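Local coordinates for CELL WALL surface anchor family protein (Streptococcus pneumoniae, PDB 3ZGH), which probably acts as a pneumococcal adhesin, this basic domain being its keratin 10-binding region with an MSCRAMM-type fold, at residues L97-D102 against W159-T164; S107-Y112 against L155-T160. All coordinates share one frame; numbering follows the deposited sequence.

Contact 1 (L97-D102 against W159-T164). With ACT (acetate ion), chain D.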
loop_
_atom_site.group_PDB
_atom_site.type_symbol
_atom_site.label_atom_id
_atom_site.label_comp_id
_atom_site.label_asym_id
_atom_site.label_seq_id
_atom_site.Cartn_x
_atom_site.Cartn_y
_atom_site.Cartn_z
ATOM N N LEU A 97 -5.803 -5.262 6.002
ATOM C CA LEU A 97 -6.608 -4.125 6.460
ATOM C C LEU A 97 -7.692 -4.606 7.424
ATOM O O LEU A 97 -8.412 -5.549 7.136
ATOM C CB LEU A 97 -7.226 -3.423 5.258
ATOM C CG LEU A 97 -8.128 -2.214 5.569
ATOM C CD1 LEU A 97 -7.299 -1.016 5.983
ATOM C CD2 LEU A 97 -8.953 -1.907 4.343
ATOM N N THR A 98 -7.780 -3.984 8.589
ATOM C CA THR A 98 -8.908 -4.259 9.484
ATOM C C THR A 98 -9.599 -2.916 9.663
ATOM O O THR A 98 -8.945 -1.860 9.581
ATOM C CB THR A 98 -8.474 -4.817 10.843
ATOM O OG1 THR A 98 -7.646 -3.852 11.500
ATOM C CG2 THR A 98 -7.701 -6.114 10.676
ATOM N N LEU A 99 -10.917 -2.945 9.848
ATOM C CA LEU A 99 -11.719 -1.721 9.807
ATOM C C LEU A 99 -12.593 -1.620 11.046
ATOM O O LEU A 99 -13.149 -2.625 11.506
ATOM C CB LEU A 99 -12.610 -1.729 8.567
ATOM C CG LEU A 99 -11.874 -1.672 7.226
ATOM C CD1 LEU A 99 -12.889 -1.690 6.102
ATOM C CD2 LEU A 99 -10.988 -0.420 7.134
ATOM N N GLY A 100 -12.699 -0.421 11.600
ATOM C CA GLY A 100 -13.568 -0.212 12.738
ATOM C C GLY A 100 -15.045 -0.408 12.410
ATOM O O GLY A 100 -15.428 -0.588 11.253
ATOM N N SER A 101 -15.874 -0.316 13.445
ATOM C CA SER A 101 -17.297 -0.624 13.360
ATOM C C SER A 101 -18.149 0.303 12.483
ATOM O O SER A 101 -19.179 -0.138 11.958
ATOM C CB SER A 101 -17.859 -0.623 14.772
ATOM O OG SER A 101 -17.263 -1.698 15.460
ATOM N N ASP A 102 -17.718 1.558 12.305
ATOM C CA ASP A 102 -18.490 2.503 11.494
ATOM C C ASP A 102 -17.784 2.826 10.184
ATOM O O ASP A 102 -17.736 3.990 9.732
ATOM C CB ASP A 102 -18.819 3.785 12.274
ATOM C CG ASP A 102 -19.661 3.512 13.501
ATOM O OD1 ASP A 102 -20.790 2.988 13.363
ATOM O OD2 ASP A 102 -19.193 3.812 14.615
ATOM N N TRP A 159 -8.154 2.743 -2.729
ATOM C CA TRP A 159 -9.541 2.299 -2.513
ATOM C C TRP A 159 -10.190 3.301 -1.561
ATOM O O TRP A 159 -9.481 4.101 -0.913
ATOM C CB TRP A 159 -9.594 0.881 -1.938
ATOM C CG TRP A 159 -8.948 0.706 -0.588
ATOM C CD1 TRP A 159 -9.575 0.724 0.657
ATOM C CD2 TRP A 159 -7.567 0.486 -0.326
ATOM N NE1 TRP A 159 -8.643 0.565 1.662
ATOM C CE2 TRP A 159 -7.404 0.413 1.086
ATOM C CE3 TRP A 159 -6.433 0.382 -1.145
ATOM C CZ2 TRP A 159 -6.170 0.212 1.687
ATOM C CZ3 TRP A 159 -5.193 0.182 -0.536
ATOM C CH2 TRP A 159 -5.078 0.096 0.867
ATOM N N THR A 160 -11.514 3.266 -1.493
ATOM C CA THR A 160 -12.239 4.078 -0.549
ATOM C C THR A 160 -13.024 3.180 0.395
ATOM O O THR A 160 -13.305 2.001 0.089
ATOM C CB THR A 160 -13.212 5.021 -1.271
ATOM O OG1 THR A 160 -14.105 4.236 -2.049
ATOM C CG2 THR A 160 -12.449 6.004 -2.196
ATOM N N VAL A 161 -13.415 3.739 1.537
ATOM C CA VAL A 161 -14.229 3.003 2.522
ATOM C C VAL A 161 -15.248 3.992 3.066
ATOM O O VAL A 161 -14.859 5.047 3.581
ATOM C CB VAL A 161 -13.374 2.465 3.700
ATOM C CG1 VAL A 161 -14.229 1.647 4.642
ATOM C CG2 VAL A 161 -12.175 1.599 3.197
ATOM N N PRO A 162 -16.550 3.661 2.969
ATOM C CA PRO A 162 -17.556 4.606 3.463
ATOM C C PRO A 162 -17.445 4.802 4.967
ATOM O O PRO A 162 -17.155 3.845 5.698
ATOM C CB PRO A 162 -18.901 3.931 3.124
ATOM C CG PRO A 162 -18.573 2.887 2.065
ATOM C CD PRO A 162 -17.146 2.473 2.322
ATOM N N ILE A 163 -17.711 6.024 5.424
ATOM C CA ILE A 163 -17.806 6.332 6.848
ATOM C C ILE A 163 -19.290 6.376 7.238
ATOM O O ILE A 163 -20.090 7.092 6.613
ATOM C CB ILE A 163 -17.138 7.693 7.154
ATOM C CG1 ILE A 163 -15.615 7.589 6.936
ATOM C CG2 ILE A 163 -17.468 8.182 8.597
ATOM C CD1 ILE A 163 -14.898 8.932 6.858
ATOM N N THR A 164 -19.663 5.643 8.289
ATOM C CA THR A 164 -21.068 5.513 8.654
ATOM C C THR A 164 -21.332 5.949 10.084
ATOM O O THR A 164 -22.457 5.812 10.592
ATOM C CB THR A 164 -21.549 4.041 8.495
ATOM O OG1 THR A 164 -20.865 3.201 9.442
ATOM C CG2 THR A 164 -21.277 3.523 7.062
HETATM C C ACT D . -9.351 -1.384 14.332
HETATM O O ACT D . -10.394 -1.384 15.032
HETATM O OXT ACT D . -9.412 -2.040 13.263
HETATM C CH3 ACT D . -8.107 -0.644 14.764
#
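Leu97 and Leu99 point from strand 97-99 onto Trp159 and Val161 of strand 154-162. The two strands belong to different beta sheets of this MSCRAMM-type domain, so the contact is sheet-on-sheet packing through side chains. Leu99 and Val161 lie 9.0 Å apart at their CA atoms, too far for backbone pairing. The tight part is apolar and largely buried. Leu97 holds CG anti to its backbone N (chi1 179°), which sends the branch past the indole. Its CD2 comes within 3.7 Å of Trp159 NE1, and the two side chains run past each other in opposite senses. One step on, Leu99 and Val161 meet tip to tip, with Leu99 CD1 3.9 Å from Val161 CG1. Val161 CG2 lies in plane at the edge of the Trp159 ring. Phe60 stacks on that ring, and Met129 touches both Leu97 and Trp159.

The other end is polar and more open to solvent, though the backbones draw together there. The chains have left their strands, and Asp102 and Thr164 are only 4.9 Å apart at CA. Thr164 is exposed. The carboxylate of Asp102 is bonded through OD2 to the backbone N of Asp167. A single backbone hydrogen bond closes this end: Thr164 N donates to Asp102 O at 2.9 Å, nearly straight at 170°, from above the carbonyl plane.

Contact 2 (S107-Y112 against L155-T160)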
loop_
_atom_site.group_PDB
_atom_site.type_symbol
_atom_site.label_atom_id
_atom_site.label_comp_id
_atom_site.label_asym_id
_atom_site.label_seq_id
_atom_site.Cartn_x
_atom_site.Cartn_y
_atom_site.Cartn_z
ATOM N N SER A 107 -14.296 -0.255 -1.392
ATOM C CA SER A 107 -14.492 -0.283 -2.834
ATOM C C SER A 107 -13.543 -1.315 -3.464
ATOM O O SER A 107 -12.756 -1.970 -2.754
ATOM C CB SER A 107 -14.149 1.082 -3.421
ATOM O OG SER A 107 -12.745 1.341 -3.282
ATOM N N GLY A 108 -13.606 -1.418 -4.792
ATOM C CA GLY A 108 -12.565 -2.072 -5.565
ATOM C C GLY A 108 -11.234 -1.362 -5.306
ATOM O O GLY A 108 -11.191 -0.172 -4.915
ATOM N N VAL A 109 -10.141 -2.097 -5.524
ATOM C CA VAL A 109 -8.805 -1.566 -5.313
ATOM C C VAL A 109 -8.190 -1.290 -6.686
ATOM O O VAL A 109 -7.923 -2.242 -7.460
ATOM C CB VAL A 109 -7.952 -2.585 -4.557
ATOM C CG1 VAL A 109 -6.509 -2.099 -4.391
ATOM C CG2 VAL A 109 -8.569 -2.896 -3.192
ATOM N N LYS A 110 -7.992 -0.015 -7.024
ATOM C CA LYS A 110 -7.334 0.312 -8.278
ATOM C C LYS A 110 -5.848 0.018 -8.104
ATOM O O LYS A 110 -5.297 0.201 -7.000
ATOM C CB LYS A 110 -7.545 1.781 -8.614
ATOM C CG LYS A 110 -9.007 2.146 -8.960
ATOM C CD LYS A 110 -9.093 3.606 -9.390
ATOM C CE LYS A 110 -10.537 4.131 -9.445
ATOM N NZ LYS A 110 -11.401 3.412 -10.434
ATOM N N ASN A 111 -5.212 -0.484 -9.152
ATOM C CA ASN A 111 -3.755 -0.729 -9.131
ATOM C C ASN A 111 -3.109 -0.008 -10.299
ATOM O O ASN A 111 -3.653 -0.023 -11.419
ATOM C CB ASN A 111 -3.467 -2.223 -9.291
ATOM C CG ASN A 111 -3.988 -3.036 -8.149
ATOM O OD1 ASN A 111 -3.531 -2.887 -7.029
ATOM N ND2 ASN A 111 -4.922 -3.929 -8.425
ATOM N N TYR A 112 -1.962 0.598 -10.068
ATOM C CA TYR A 112 -1.293 1.351 -11.110
ATOM C C TYR A 112 0.162 1.573 -10.774
ATOM O O TYR A 112 0.562 1.395 -9.631
ATOM C CB TYR A 112 -2.009 2.683 -11.416
ATOM C CG TYR A 112 -2.404 3.549 -10.260
ATOM C CD1 TYR A 112 -1.697 4.718 -9.978
ATOM C CD2 TYR A 112 -3.514 3.243 -9.472
ATOM C CE1 TYR A 112 -2.067 5.564 -8.885
ATOM C CE2 TYR A 112 -3.891 4.081 -8.385
ATOM C CZ TYR A 112 -3.153 5.238 -8.106
ATOM O OH TYR A 112 -3.498 6.083 -7.064
ATOM N N LEU A 155 4.607 0.936 -7.107
ATOM C CA LEU A 155 3.427 0.127 -7.337
ATOM C C LEU A 155 2.379 0.605 -6.335
ATOM O O LEU A 155 2.581 0.500 -5.100
ATOM C CB LEU A 155 3.771 -1.338 -7.096
ATOM C CG LEU A 155 2.639 -2.349 -7.273
ATOM C CD1 LEU A 155 2.025 -2.249 -8.650
ATOM C CD2 LEU A 155 3.178 -3.753 -7.026
ATOM N N THR A 156 1.270 1.130 -6.864
ATOM C CA THR A 156 0.311 1.896 -6.065
ATOM C C THR A 156 -1.076 1.275 -6.172
ATOM O O THR A 156 -1.503 0.842 -7.274
ATOM C CB THR A 156 0.280 3.371 -6.533
ATOM O OG1 THR A 156 1.576 3.985 -6.334
ATOM C CG2 THR A 156 -0.797 4.191 -5.787
ATOM N N SER A 157 -1.765 1.181 -5.026
ATOM C CA SER A 157 -3.115 0.668 -4.956
ATOM C C SER A 157 -3.940 1.709 -4.203
ATOM O O SER A 157 -3.419 2.353 -3.251
ATOM C CB SER A 157 -3.128 -0.661 -4.198
ATOM O OG SER A 157 -2.419 -1.709 -4.891
ATOM N N SER A 158 -5.197 1.922 -4.607
ATOM C CA SER A 158 -6.033 2.878 -3.869
ATOM C C SER A 158 -7.447 2.354 -3.798
ATOM O O SER A 158 -7.896 1.605 -4.690
ATOM C CB SER A 158 -6.043 4.268 -4.517
ATOM O OG SER A 158 -6.572 4.163 -5.839
ATOM N N TRP A 159 -8.154 2.743 -2.729
ATOM C CA TRP A 159 -9.541 2.299 -2.513
ATOM C C TRP A 159 -10.190 3.301 -1.561
ATOM O O TRP A 159 -9.481 4.101 -0.913
ATOM C CB TRP A 159 -9.594 0.881 -1.938
ATOM C CG TRP A 159 -8.948 0.706 -0.588
ATOM C CD1 TRP A 159 -9.575 0.724 0.657
ATOM C CD2 TRP A 159 -7.567 0.486 -0.326
ATOM N NE1 TRP A 159 -8.643 0.565 1.662
ATOM C CE2 TRP A 159 -7.404 0.413 1.086
ATOM C CE3 TRP A 159 -6.433 0.382 -1.145
ATOM C CZ2 TRP A 159 -6.170 0.212 1.687
ATOM C CZ3 TRP A 159 -5.193 0.182 -0.536
ATOM C CH2 TRP A 159 -5.078 0.096 0.867
ATOM N N THR A 160 -11.514 3.266 -1.493
ATOM C CA THR A 160 -12.239 4.078 -0.549
ATOM C C THR A 160 -13.024 3.180 0.395
ATOM O O THR A 160 -13.305 2.001 0.089
ATOM C CB THR A 160 -13.212 5.021 -1.271
ATOM O OG1 THR A 160 -14.105 4.236 -2.049
ATOM C CG2 THR A 160 -12.449 6.004 -2.196
HETATM O O HOH W 1 -6.157 6.773 -7.013
#
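Lys110 with Ser158 and Tyr112 with Thr156 form antiparallel hydrogen-bonded pairs, each joined by two N-H to O bonds. Asn111 with Ser157 is the non-hydrogen-bonded pair between them. Strands 109-112 and 155-160 are thus neighbours in the large sheet of the domain, and backbone bonds carry the pairing. Before the strand, Ser107 continues the pairing in another way. Its N binds Thr160 O, and its OG accepts the N-H of Thr160 at 2.9 Å, almost straight at 171°. The same OG donates to Gly108 O at 2.7 Å, so the hydroxyl is held by two bonds.

A side-chain bond spans the Asn111 pair. Ser157 OG donates to Asn111 OD1 at 2.7 Å, nearly in line with the amide C=O. Asn111 ND2 bonds to Asn125 O and Ser127 OG, which fixes the amide's rotation. Ser157 OG is also bonded to Asn88 ND2. A water links Tyr112 OH to Ser158 OG.

Tyr112 has CG between its backbone N and carbonyl carbon (chi1 47°), which lays the ring across Thr156. Thr156 CB makes a CH-pi contact 4.2 Å from the ring centroid, and CG2 reaches to 3.5 Å from Tyr112 CZ. Ser158 OG sits at the ring edge. Val109 CG1 packs 3.7 Å from Ser157 CB.

Hydroxyls and an amide thus reinforce the backbone pairing. The polar groups of Asn111 and Ser157, though buried, are satisfied.

In the fold
Both contacts use strand 154-162 and share Trp159 and Thr160. Their centres lie about 15 Å apart. Contact 2 joins this strand to its neighbour 109-114 within the large antiparallel sheet, about 8 Å from the centre of the chain. Contact 1 lies further out, about 16 Å from that centre, and packs the strand's later part against strand 97-99 of the small sheet. Strands 97-99 and 109-114 follow each other in the chain, so the connection between them passes from one sheet to the other. An acetate ion, probably from the crystallisation liquor, lies beside Thr98 of strand 97-99, is hydrogen-bonded to Ser169 and takes no part in the packing against 159-164.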